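Isomerase/lactonizing enzyme (Agrobacterium tumefaciens, PDB 1RVK) is of unknown function but belongs to the mandelate racemase/muconate lactonizing enzyme group of the enolase superfamily and binds a magnesium ion in its barrel domain. Local coordinates at residues Y165-P175 and I201-H209; M304-T312 and N324-L332. All blocks are in the same frame, centred on the assembly; numbering follows the deposited sequence.

Contact 1 (Y165-P175 and I201-H209); sequences YKGIKLHTWMP and IRLMIDAFH. With MG (magnesium ion), chain B.
CD1 of Ile-205 fills the hollow between Leu-170 CB and Thr-172 CG2, 3.5 Å from the latter; with CG1 anti to the backbone N (chi1 173°), the branch leans across to the neighbouring strand. The two strands, 167-171 and 202-206, run parallel, 20° apart, as adjacent staves of the enolase-superfamily barrel, the helix 183-197 between them completing a right-handed beta-alpha-beta crossover. Five backbone hydrogen bonds, from Arg-202 N to Lys-166 O at one end to Asp-206 N to Leu-170 O (2.8 Å) at the other, lace them together. Ile-168, Leu-170, Leu-203 and Ile-205 face the surrounding helices, and there Leu-203 CD2 rests against Ile-168 CB at 3.8 Å.

On the inner face, Lys-169 stretches past the CB of Met-204, a selenomethionine, and then bends at chi3 (78°), bringing NZ to a water that is also a magnesium ligand; NZ forms a salt bridge with Glu-232. CB of Asp-206 lies over a face of the His-171 ring, 4.1 Å from its centroid, while His-171 ND1 is held by the carbonyl of Ile-137.

Beyond the strands, the selenomethionine Met-174 fills the groove between Phe-208 and His-209: its CG meets the edge of the phenyl ring, and SE approaches the imidazole obliquely. Pro-175 CD packs 3.5 Å from Phe-208 CE2. At the metal, which Glu-232 and Glu-258 also bind, Asp-206 OD1 coordinates magnesium at 2.1 Å, and Asp-206 OD2 accepts a hydrogen bond from a second coordinated water at 2.8 Å.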
loop_
_atom_site.group_PDB
_atom_site.type_symbol
_atom_site.label_atom_id
_atom_site.label_comp_id
_atom_site.label_asym_id
_atom_site.label_seq_id
_atom_site.Cartn_x
_atom_site.Cartn_y
_atom_site.Cartn_z
ATOM N N TYR A 165 -0.734 17.013 7.896
ATOM C CA TYR A 165 -1.062 15.646 8.295
ATOM C C TYR A 165 -1.640 15.617 9.707
ATOM O O TYR A 165 -1.065 16.201 10.624
ATOM C CB TYR A 165 0.192 14.766 8.244
ATOM C CG TYR A 165 0.670 14.443 6.846
ATOM C CD1 TYR A 165 0.008 13.497 6.066
ATOM C CD2 TYR A 165 1.791 15.076 6.303
ATOM C CE1 TYR A 165 0.451 13.181 4.782
ATOM C CE2 TYR A 165 2.242 14.768 5.012
ATOM C CZ TYR A 165 1.565 13.818 4.262
ATOM O OH TYR A 165 1.996 13.499 2.995
ATOM N N LYS A 166 -2.773 14.938 9.875
ATOM C CA LYS A 166 -3.416 14.822 11.183
ATOM C C LYS A 166 -3.002 13.521 11.873
ATOM O O LYS A 166 -3.311 13.295 13.045
ATOM C CB LYS A 166 -4.938 14.868 11.035
ATOM C CG LYS A 166 -5.499 16.253 10.713
ATOM C CD LYS A 166 -7.018 16.198 10.583
ATOM C CE LYS A 166 -7.658 17.578 10.686
ATOM N NZ LYS A 166 -7.178 18.535 9.659
ATOM N N GLY A 167 -2.300 12.674 11.132
ATOM C CA GLY A 167 -1.827 11.409 11.666
ATOM C C GLY A 167 -0.437 11.143 11.121
ATOM O O GLY A 167 -0.106 11.604 10.033
ATOM N N ILE A 168 0.376 10.407 11.871
ATOM C CA ILE A 168 1.740 10.093 11.454
ATOM C C ILE A 168 2.096 8.674 11.865
ATOM O O ILE A 168 1.864 8.290 13.011
ATOM C CB ILE A 168 2.757 11.043 12.131
ATOM C CG1 ILE A 168 2.479 12.484 11.709
ATOM C CG2 ILE A 168 4.188 10.644 11.752
ATOM C CD1 ILE A 168 3.278 13.511 12.492
ATOM N N LYS A 169 2.656 7.897 10.940
ATOM C CA LYS A 169 3.058 6.534 11.273
ATOM C C LYS A 169 4.559 6.369 11.095
ATOM O O LYS A 169 5.118 6.726 10.059
ATOM C CB LYS A 169 2.342 5.498 10.399
ATOM C CG LYS A 169 2.618 4.061 10.864
ATOM C CD LYS A 169 1.770 3.025 10.132
ATOM C CE LYS A 169 2.306 2.724 8.738
ATOM N NZ LYS A 169 1.402 1.790 8.000
ATOM N N LEU A 170 5.215 5.829 12.112
ATOM C CA LEU A 170 6.649 5.614 12.019
ATOM C C LEU A 170 6.961 4.187 11.614
ATOM O O LEU A 170 6.307 3.253 12.074
ATOM C CB LEU A 170 7.340 5.847 13.365
ATOM C CG LEU A 170 7.273 7.154 14.151
ATOM C CD1 LEU A 170 8.246 7.042 15.318
ATOM C CD2 LEU A 170 7.651 8.333 13.273
ATOM N N HIS A 171 7.937 4.030 10.726
ATOM C CA HIS A 171 8.441 2.710 10.359
ATOM C C HIS A 171 9.813 2.889 11.000
ATOM O O HIS A 171 10.541 3.811 10.631
ATOM C CB HIS A 171 8.608 2.525 8.842
ATOM C CG HIS A 171 7.333 2.220 8.118
ATOM N ND1 HIS A 171 6.476 3.202 7.670
ATOM C CD2 HIS A 171 6.772 1.040 7.756
ATOM C CE1 HIS A 171 5.444 2.642 7.062
ATOM N NE2 HIS A 171 5.599 1.331 7.101
ATOM N N THR A 172 10.162 2.054 11.973
ATOM C CA THR A 172 11.448 2.215 12.635
ATOM C C THR A 172 12.605 1.447 11.996
ATOM O O THR A 172 12.485 0.967 10.870
ATOM C CB THR A 172 11.320 1.902 14.144
ATOM O OG1 THR A 172 10.485 0.750 14.335
ATOM C CG2 THR A 172 10.689 3.090 14.864
ATOM N N TRP A 173 13.726 1.344 12.705
ATOM C CA TRP A 173 14.923 0.687 12.172
ATOM C C TRP A 173 14.861 -0.826 12.000
ATOM O O TRP A 173 14.429 -1.554 12.896
ATOM C CB TRP A 173 16.129 1.041 13.040
ATOM C CG TRP A 173 16.404 2.511 13.102
ATOM C CD1 TRP A 173 17.162 3.245 12.230
ATOM C CD2 TRP A 173 15.923 3.429 14.089
ATOM N NE1 TRP A 173 17.183 4.565 12.618
ATOM C CE2 TRP A 173 16.429 4.706 13.754
ATOM C CE3 TRP A 173 15.113 3.297 15.226
ATOM C CZ2 TRP A 173 16.151 5.847 14.515
ATOM C CZ3 TRP A 173 14.835 4.434 15.985
ATOM C CH2 TRP A 173 15.355 5.692 15.623
HETATM N N MSE A 174 15.331 -1.289 10.845
HETATM C CA MSE A 174 15.336 -2.709 10.524
HETATM C C MSE A 174 16.615 -3.090 9.784
HETATM O O MSE A 174 17.206 -2.266 9.085
HETATM C CB MSE A 174 14.130 -3.040 9.639
HETATM C CG MSE A 174 12.791 -2.604 10.216
HETATM SE SE MSE A 174 11.317 -3.071 9.056
HETATM C CE MSE A 174 10.029 -1.786 9.695
ATOM N N PRO A 175 17.072 -4.342 9.937
ATOM C CA PRO A 175 18.293 -4.698 9.207
ATOM C C PRO A 175 18.007 -4.536 7.710
ATOM O O PRO A 175 16.854 -4.602 7.286
ATOM C CB PRO A 175 18.540 -6.149 9.623
ATOM C CG PRO A 175 17.175 -6.647 10.011
ATOM C CD PRO A 175 16.577 -5.473 10.737
ATOM N N ILE A 201 -2.209 14.818 17.884
ATOM C CA ILE A 201 -1.889 14.229 16.589
ATOM C C ILE A 201 -1.927 12.712 16.779
ATOM O O ILE A 201 -1.390 12.199 17.754
ATOM C CB ILE A 201 -0.482 14.666 16.114
ATOM C CG1 ILE A 201 -0.461 16.182 15.893
ATOM C CG2 ILE A 201 -0.099 13.934 14.835
ATOM C CD1 ILE A 201 -1.429 16.674 14.823
ATOM N N ARG A 202 -2.579 11.998 15.866
ATOM C CA ARG A 202 -2.662 10.545 15.977
ATOM C C ARG A 202 -1.345 9.911 15.536
ATOM O O ARG A 202 -0.786 10.272 14.498
ATOM C CB ARG A 202 -3.844 10.017 15.154
ATOM C CG ARG A 202 -5.198 10.325 15.800
ATOM C CD ARG A 202 -6.371 9.973 14.894
ATOM N NE ARG A 202 -7.655 10.252 15.534
ATOM C CZ ARG A 202 -8.237 9.452 16.424
ATOM N NH1 ARG A 202 -7.653 8.315 16.780
ATOM N NH2 ARG A 202 -9.405 9.787 16.957
ATOM N N LEU A 203 -0.853 8.969 16.337
ATOM C CA LEU A 203 0.425 8.316 16.060
ATOM C C LEU A 203 0.344 6.804 15.998
ATOM O O LEU A 203 -0.386 6.173 16.764
ATOM C CB LEU A 203 1.451 8.705 17.128
ATOM C CG LEU A 203 1.779 10.194 17.246
ATOM C CD1 LEU A 203 2.784 10.423 18.376
ATOM C CD2 LEU A 203 2.347 10.677 15.928
HETATM N N MSE A 204 1.120 6.225 15.086
HETATM C CA MSE A 204 1.156 4.784 14.931
HETATM C C MSE A 204 2.566 4.307 14.636
HETATM O O MSE A 204 3.425 5.091 14.223
HETATM C CB MSE A 204 0.182 4.359 13.837
HETATM C CG MSE A 204 -1.251 4.702 14.221
HETATM SE SE MSE A 204 -1.822 6.354 13.434
HETATM C CE MSE A 204 -2.075 5.415 11.809
ATOM N N ILE A 205 2.808 3.022 14.865
ATOM C CA ILE A 205 4.131 2.455 14.651
ATOM C C ILE A 205 4.078 1.119 13.933
ATOM O O ILE A 205 3.282 0.245 14.274
ATOM C CB ILE A 205 4.882 2.275 16.006
ATOM C CG1 ILE A 205 6.193 1.514 15.797
ATOM C CG2 ILE A 205 4.001 1.536 17.000
ATOM C CD1 ILE A 205 7.265 2.307 15.110
ATOM N N ASP A 206 4.936 0.990 12.926
ATOM C CA ASP A 206 5.067 -0.222 12.129
ATOM C C ASP A 206 6.549 -0.559 12.275
ATOM O O ASP A 206 7.382 -0.125 11.481
ATOM C CB ASP A 206 4.708 0.083 10.675
ATOM C CG ASP A 206 4.671 -1.153 9.799
ATOM O OD1 ASP A 206 4.359 -0.995 8.611
ATOM O OD2 ASP A 206 4.953 -2.270 10.274
ATOM N N ALA A 207 6.871 -1.316 13.318
ATOM C CA ALA A 207 8.254 -1.675 13.610
ATOM C C ALA A 207 8.727 -2.939 12.909
ATOM O O ALA A 207 8.001 -3.529 12.117
ATOM C CB ALA A 207 8.432 -1.821 15.116
ATOM N N PHE A 208 9.966 -3.328 13.200
ATOM C CA PHE A 208 10.578 -4.540 12.648
ATOM C C PHE A 208 9.510 -5.644 12.592
ATOM O O PHE A 208 8.934 -6.015 13.611
ATOM C CB PHE A 208 11.750 -4.931 13.552
ATOM C CG PHE A 208 12.426 -6.207 13.169
ATOM C CD1 PHE A 208 12.338 -7.322 13.999
ATOM C CD2 PHE A 208 13.189 -6.291 12.008
ATOM C CE1 PHE A 208 13.007 -8.503 13.677
ATOM C CE2 PHE A 208 13.858 -7.468 11.678
ATOM C CZ PHE A 208 13.768 -8.573 12.514
ATOM N N HIS A 209 9.261 -6.169 11.394
ATOM C CA HIS A 209 8.215 -7.171 11.169
ATOM C C HIS A 209 8.422 -8.593 11.682
ATOM O O HIS A 209 7.579 -9.456 11.427
ATOM C CB HIS A 209 7.914 -7.272 9.671
ATOM C CG HIS A 209 7.865 -5.954 8.965
ATOM N ND1 HIS A 209 6.942 -4.977 9.268
ATOM C CD2 HIS A 209 8.604 -5.469 7.939
ATOM C CE1 HIS A 209 7.114 -3.947 8.458
ATOM N NE2 HIS A 209 8.116 -4.220 7.642
HETATM MG MG MG B . 3.074 -1.922 7.231
HETATM O O HOH W 1 3.038 0.153 6.255
HETATM O O HOH W 2 11.981 -1.458 14.331
HETATM O O HOH W 3 3.515 -3.796 8.363
HETATM O O HOH W 4 4.664 -2.435 5.666
#

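Contact 2 (M304-T312 and N324-L332)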
loop_
_atom_site.group_PDB
_atom_site.type_symbol
_atom_site.label_atom_id
_atom_site.label_comp_id
_atom_site.label_asym_id
_atom_site.label_seq_id
_atom_site.Cartn_x
_atom_site.Cartn_y
_atom_site.Cartn_z
HETATM N N MSE A 304 -15.840 -3.779 12.170
HETATM C CA MSE A 304 -14.425 -3.440 12.283
HETATM C C MSE A 304 -13.957 -2.512 11.179
HETATM O O MSE A 304 -14.593 -2.399 10.139
HETATM C CB MSE A 304 -13.579 -4.717 12.230
HETATM C CG MSE A 304 -13.783 -5.656 13.402
HETATM SE SE MSE A 304 -12.830 -7.324 13.153
HETATM C CE MSE A 304 -11.033 -6.709 13.532
ATOM N N GLU A 305 -12.845 -1.832 11.425
ATOM C CA GLU A 305 -12.260 -0.967 10.419
ATOM C C GLU A 305 -11.219 -1.827 9.713
ATOM O O GLU A 305 -10.736 -2.811 10.271
ATOM C CB GLU A 305 -11.588 0.247 11.062
ATOM C CG GLU A 305 -12.557 1.351 11.458
ATOM C CD GLU A 305 -11.875 2.469 12.223
ATOM O OE1 GLU A 305 -11.238 2.179 13.260
ATOM O OE2 GLU A 305 -11.977 3.638 11.791
ATOM N N CYS A 306 -10.907 -1.479 8.473
ATOM C CA CYS A 306 -9.909 -2.212 7.711
ATOM C C CYS A 306 -9.055 -1.143 7.051
ATOM O O CYS A 306 -9.489 -0.488 6.106
ATOM C CB CYS A 306 -10.574 -3.098 6.658
ATOM S SG CYS A 306 -9.417 -4.225 5.833
ATOM N N GLU A 307 -7.847 -0.960 7.571
ATOM C CA GLU A 307 -6.938 0.056 7.058
ATOM C C GLU A 307 -6.201 -0.440 5.817
ATOM O O GLU A 307 -5.627 -1.528 5.808
ATOM C CB GLU A 307 -5.964 0.466 8.161
ATOM C CG GLU A 307 -6.666 1.034 9.411
ATOM C CD GLU A 307 -7.463 2.303 9.127
ATOM O OE1 GLU A 307 -6.967 3.154 8.362
ATOM O OE2 GLU A 307 -8.575 2.462 9.680
ATOM N N VAL A 308 -6.229 0.377 4.769
ATOM C CA VAL A 308 -5.627 0.018 3.489
ATOM C C VAL A 308 -4.156 0.372 3.374
ATOM O O VAL A 308 -3.771 1.534 3.497
ATOM C CB VAL A 308 -6.401 0.674 2.326
ATOM C CG1 VAL A 308 -5.832 0.209 0.992
ATOM C CG2 VAL A 308 -7.886 0.316 2.427
ATOM N N HIS A 309 -3.342 -0.653 3.139
ATOM C CA HIS A 309 -1.901 -0.492 3.005
ATOM C C HIS A 309 -1.475 -0.019 1.628
ATOM O O HIS A 309 -1.867 -0.603 0.616
ATOM C CB HIS A 309 -1.184 -1.815 3.285
ATOM C CG HIS A 309 0.250 -1.827 2.844
ATOM N ND1 HIS A 309 0.743 -2.742 1.939
ATOM C CD2 HIS A 309 1.289 -1.018 3.164
ATOM C CE1 HIS A 309 2.023 -2.495 1.720
ATOM N NE2 HIS A 309 2.379 -1.453 2.451
ATOM N N GLY A 310 -0.663 1.034 1.598
ATOM C CA GLY A 310 -0.145 1.524 0.336
ATOM C C GLY A 310 -0.775 2.762 -0.256
ATOM O O GLY A 310 -1.967 3.019 -0.089
ATOM N N ASN A 311 0.051 3.531 -0.955
ATOM C CA ASN A 311 -0.396 4.746 -1.613
ATOM C C ASN A 311 -0.755 4.415 -3.065
ATOM O O ASN A 311 -0.886 3.245 -3.430
ATOM C CB ASN A 311 0.713 5.802 -1.569
ATOM C CG ASN A 311 1.896 5.442 -2.447
ATOM O OD1 ASN A 311 2.213 4.269 -2.622
ATOM N ND2 ASN A 311 2.565 6.456 -2.993
ATOM N N THR A 312 -0.893 5.464 -3.874
ATOM C CA THR A 312 -1.253 5.407 -5.297
ATOM C C THR A 312 -2.758 5.243 -5.504
ATOM O O THR A 312 -3.493 4.826 -4.602
ATOM C CB THR A 312 -0.501 4.294 -6.100
ATOM O OG1 THR A 312 -1.116 3.021 -5.879
ATOM C CG2 THR A 312 0.975 4.240 -5.701
ATOM N N ASN A 324 -15.533 2.180 6.429
ATOM C CA ASN A 324 -14.764 1.652 7.552
ATOM C C ASN A 324 -13.251 1.603 7.413
ATOM O O ASN A 324 -12.630 0.555 7.575
ATOM C CB ASN A 324 -15.292 0.266 7.945
ATOM C CG ASN A 324 -15.141 -0.762 6.840
ATOM O OD1 ASN A 324 -14.774 -1.911 7.103
ATOM N ND2 ASN A 324 -15.438 -0.369 5.605
ATOM N N CYS A 325 -12.670 2.759 7.125
ATOM C CA CYS A 325 -11.227 2.908 6.981
ATOM C C CYS A 325 -10.949 4.346 7.394
ATOM O O CYS A 325 -11.467 5.278 6.786
ATOM C CB CYS A 325 -10.806 2.682 5.525
ATOM S SG CYS A 325 -9.047 2.912 5.225
ATOM N N ARG A 326 -10.142 4.529 8.432
ATOM C CA ARG A 326 -9.854 5.870 8.916
ATOM C C ARG A 326 -8.955 6.701 8.006
ATOM O O ARG A 326 -9.144 7.916 7.889
ATOM C CB ARG A 326 -9.237 5.792 10.321
ATOM C CG ARG A 326 -9.074 7.135 11.014
ATOM C CD ARG A 326 -8.335 6.987 12.347
ATOM N NE ARG A 326 -9.143 6.354 13.389
ATOM C CZ ARG A 326 -10.048 6.993 14.123
ATOM N NH1 ARG A 326 -10.737 6.341 15.049
ATOM N NH2 ARG A 326 -10.257 8.289 13.939
ATOM N N TRP A 327 -8.002 6.060 7.336
ATOM C CA TRP A 327 -7.065 6.806 6.500
ATOM C C TRP A 327 -6.679 6.250 5.145
ATOM O O TRP A 327 -6.971 5.111 4.791
ATOM C CB TRP A 327 -5.717 6.973 7.204
ATOM C CG TRP A 327 -5.704 7.178 8.672
ATOM C CD1 TRP A 327 -5.721 6.212 9.642
ATOM C CD2 TRP A 327 -5.513 8.420 9.343
ATOM N NE1 TRP A 327 -5.535 6.783 10.880
ATOM C CE2 TRP A 327 -5.406 8.139 10.725
ATOM C CE3 TRP A 327 -5.413 9.749 8.912
ATOM C CZ2 TRP A 327 -5.204 9.143 11.678
ATOM C CZ3 TRP A 327 -5.212 10.745 9.858
ATOM C CH2 TRP A 327 -5.109 10.437 11.226
ATOM N N TYR A 328 -5.959 7.103 4.422
ATOM C CA TYR A 328 -5.339 6.761 3.154
ATOM C C TYR A 328 -3.884 6.883 3.599
ATOM O O TYR A 328 -3.529 7.834 4.305
ATOM C CB TYR A 328 -5.626 7.795 2.065
ATOM C CG TYR A 328 -4.630 7.749 0.921
ATOM C CD1 TYR A 328 -3.683 8.761 0.755
ATOM C CD2 TYR A 328 -4.641 6.701 -0.004
ATOM C CE1 TYR A 328 -2.777 8.738 -0.304
ATOM C CE2 TYR A 328 -3.736 6.665 -1.070
ATOM C CZ TYR A 328 -2.810 7.692 -1.214
ATOM O OH TYR A 328 -1.936 7.693 -2.278
ATOM N N GLU A 329 -3.056 5.915 3.229
ATOM C CA GLU A 329 -1.649 5.931 3.616
ATOM C C GLU A 329 -0.835 6.690 2.580
ATOM O O GLU A 329 -0.663 6.221 1.457
ATOM C CB GLU A 329 -1.128 4.496 3.749
ATOM C CG GLU A 329 0.302 4.413 4.238
ATOM C CD GLU A 329 0.725 3.005 4.600
ATOM O OE1 GLU A 329 1.859 2.855 5.097
ATOM O OE2 GLU A 329 -0.069 2.056 4.391
ATOM N N ARG A 330 -0.335 7.866 2.961
ATOM C CA ARG A 330 0.443 8.696 2.045
ATOM C C ARG A 330 1.931 8.602 2.365
ATOM O O ARG A 330 2.385 9.057 3.415
ATOM C CB ARG A 330 -0.034 10.151 2.139
ATOM C CG ARG A 330 0.245 11.001 0.897
ATOM C CD ARG A 330 -0.621 12.267 0.912
ATOM N NE ARG A 330 -0.569 13.000 -0.353
ATOM C CZ ARG A 330 0.262 14.006 -0.612
ATOM N NH1 ARG A 330 1.123 14.422 0.307
ATOM N NH2 ARG A 330 0.236 14.593 -1.803
ATOM N N GLY A 331 2.683 8.003 1.448
ATOM C CA GLY A 331 4.112 7.842 1.643
ATOM C C GLY A 331 4.654 6.768 0.718
ATOM O O GLY A 331 3.991 6.416 -0.261
ATOM N N LEU A 332 5.825 6.215 1.026
ATOM C CA LEU A 332 6.601 6.575 2.211
ATOM C C LEU A 332 7.302 7.927 2.107
ATOM O O LEU A 332 7.724 8.343 1.025
ATOM C CB LEU A 332 7.624 5.472 2.504
ATOM C CG LEU A 332 6.986 4.103 2.754
ATOM C CD1 LEU A 332 8.060 3.055 2.976
ATOM C CD2 LEU A 332 6.065 4.190 3.960
HETATM O O HOH W 5 -5.567 3.213 6.231
HETATM O O HOH W 6 -3.074 2.193 6.033
HETATM O O HOH W 7 -4.025 3.752 1.756
#
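Glu-307, on strand 306-308 of the enolase-superfamily barrel, reaches across to the backbone of Arg-326 and Trp-327 in the loop that leads into strand 328-333; helix 313-321 links the two strands in sequence. Its side chain folds over at chi2 (-62°), turning the carboxylate onto two successive amides. OE2 takes Arg-326 N at 2.9 Å on its syn side, slightly out of the carboxylate plane, and OE1 accepts the longer bond from Trp-327 N with its syn lone pair. The same OE1 lies at the edge of the indole, near its plane, and a water lies between it and Trp-327 O. This fork fixes the carboxylate's rotation and ties the approach to strand 328-333 to strand 306-308, while Cys-306 N bonds to Asn-324 O at 2.8 Å.

Glu-329 instead is straight. With CG anti to the backbone N (chi1 -176°) and the chain extended beyond it, its carboxylate reaches the loop at Gly-310, whose N-H meets OE2 at 3.0 Å from above the carboxylate plane. OE2 also sits at the edge of the His-309 ring, 3.6 Å from CD2, the carboxylate turned well out of the ring plane, while His-309 ND1 is held by Asp-285. Arg-280 forms a salt bridge with OE2, whereas Lys-169 and Ser-136 hold OE1. A water joins Val-308 O, Gly-310 O and Glu-329 N, bridging the two backbones.

Tyr-328 CB leads away, but the ring end returns to Asn-311 and Thr-312, its edge towards Thr-312 N, and its hydroxyl also bonds to Asp-351. Asn-311 CB lies 3.3 Å from Tyr-328 OH, and that oxygen accepts a bent bond from Thr-312 N at 2.9 Å, with an N-H...O angle of 134°.

Contact 1 closes before contact 2 opens along the chain, and their centres lie 13 Å apart in the same barrel sheet. Strand 130-137 stands between them, pairing with 167-171 on one side and 328-333 on the other; in the opposite direction round the barrel, strands 230-232, 254-256 and 278-281 lead from 202-206 to 306-308. The two contacts also meet directly: Lys-169 NZ forms a salt bridge with Glu-329 OE1 at 3.1 Å, Tyr-165 OH probably hydrogen-bonds to Arg-330 NH1 (3.0 Å), and Gly-167 CA packs against Trp-327 CH2. Contact 1 supplies the magnesium ligand Asp-206, and contact 2 brings the side chain of His-309 to about 5 Å from the ion, so both border the metal site.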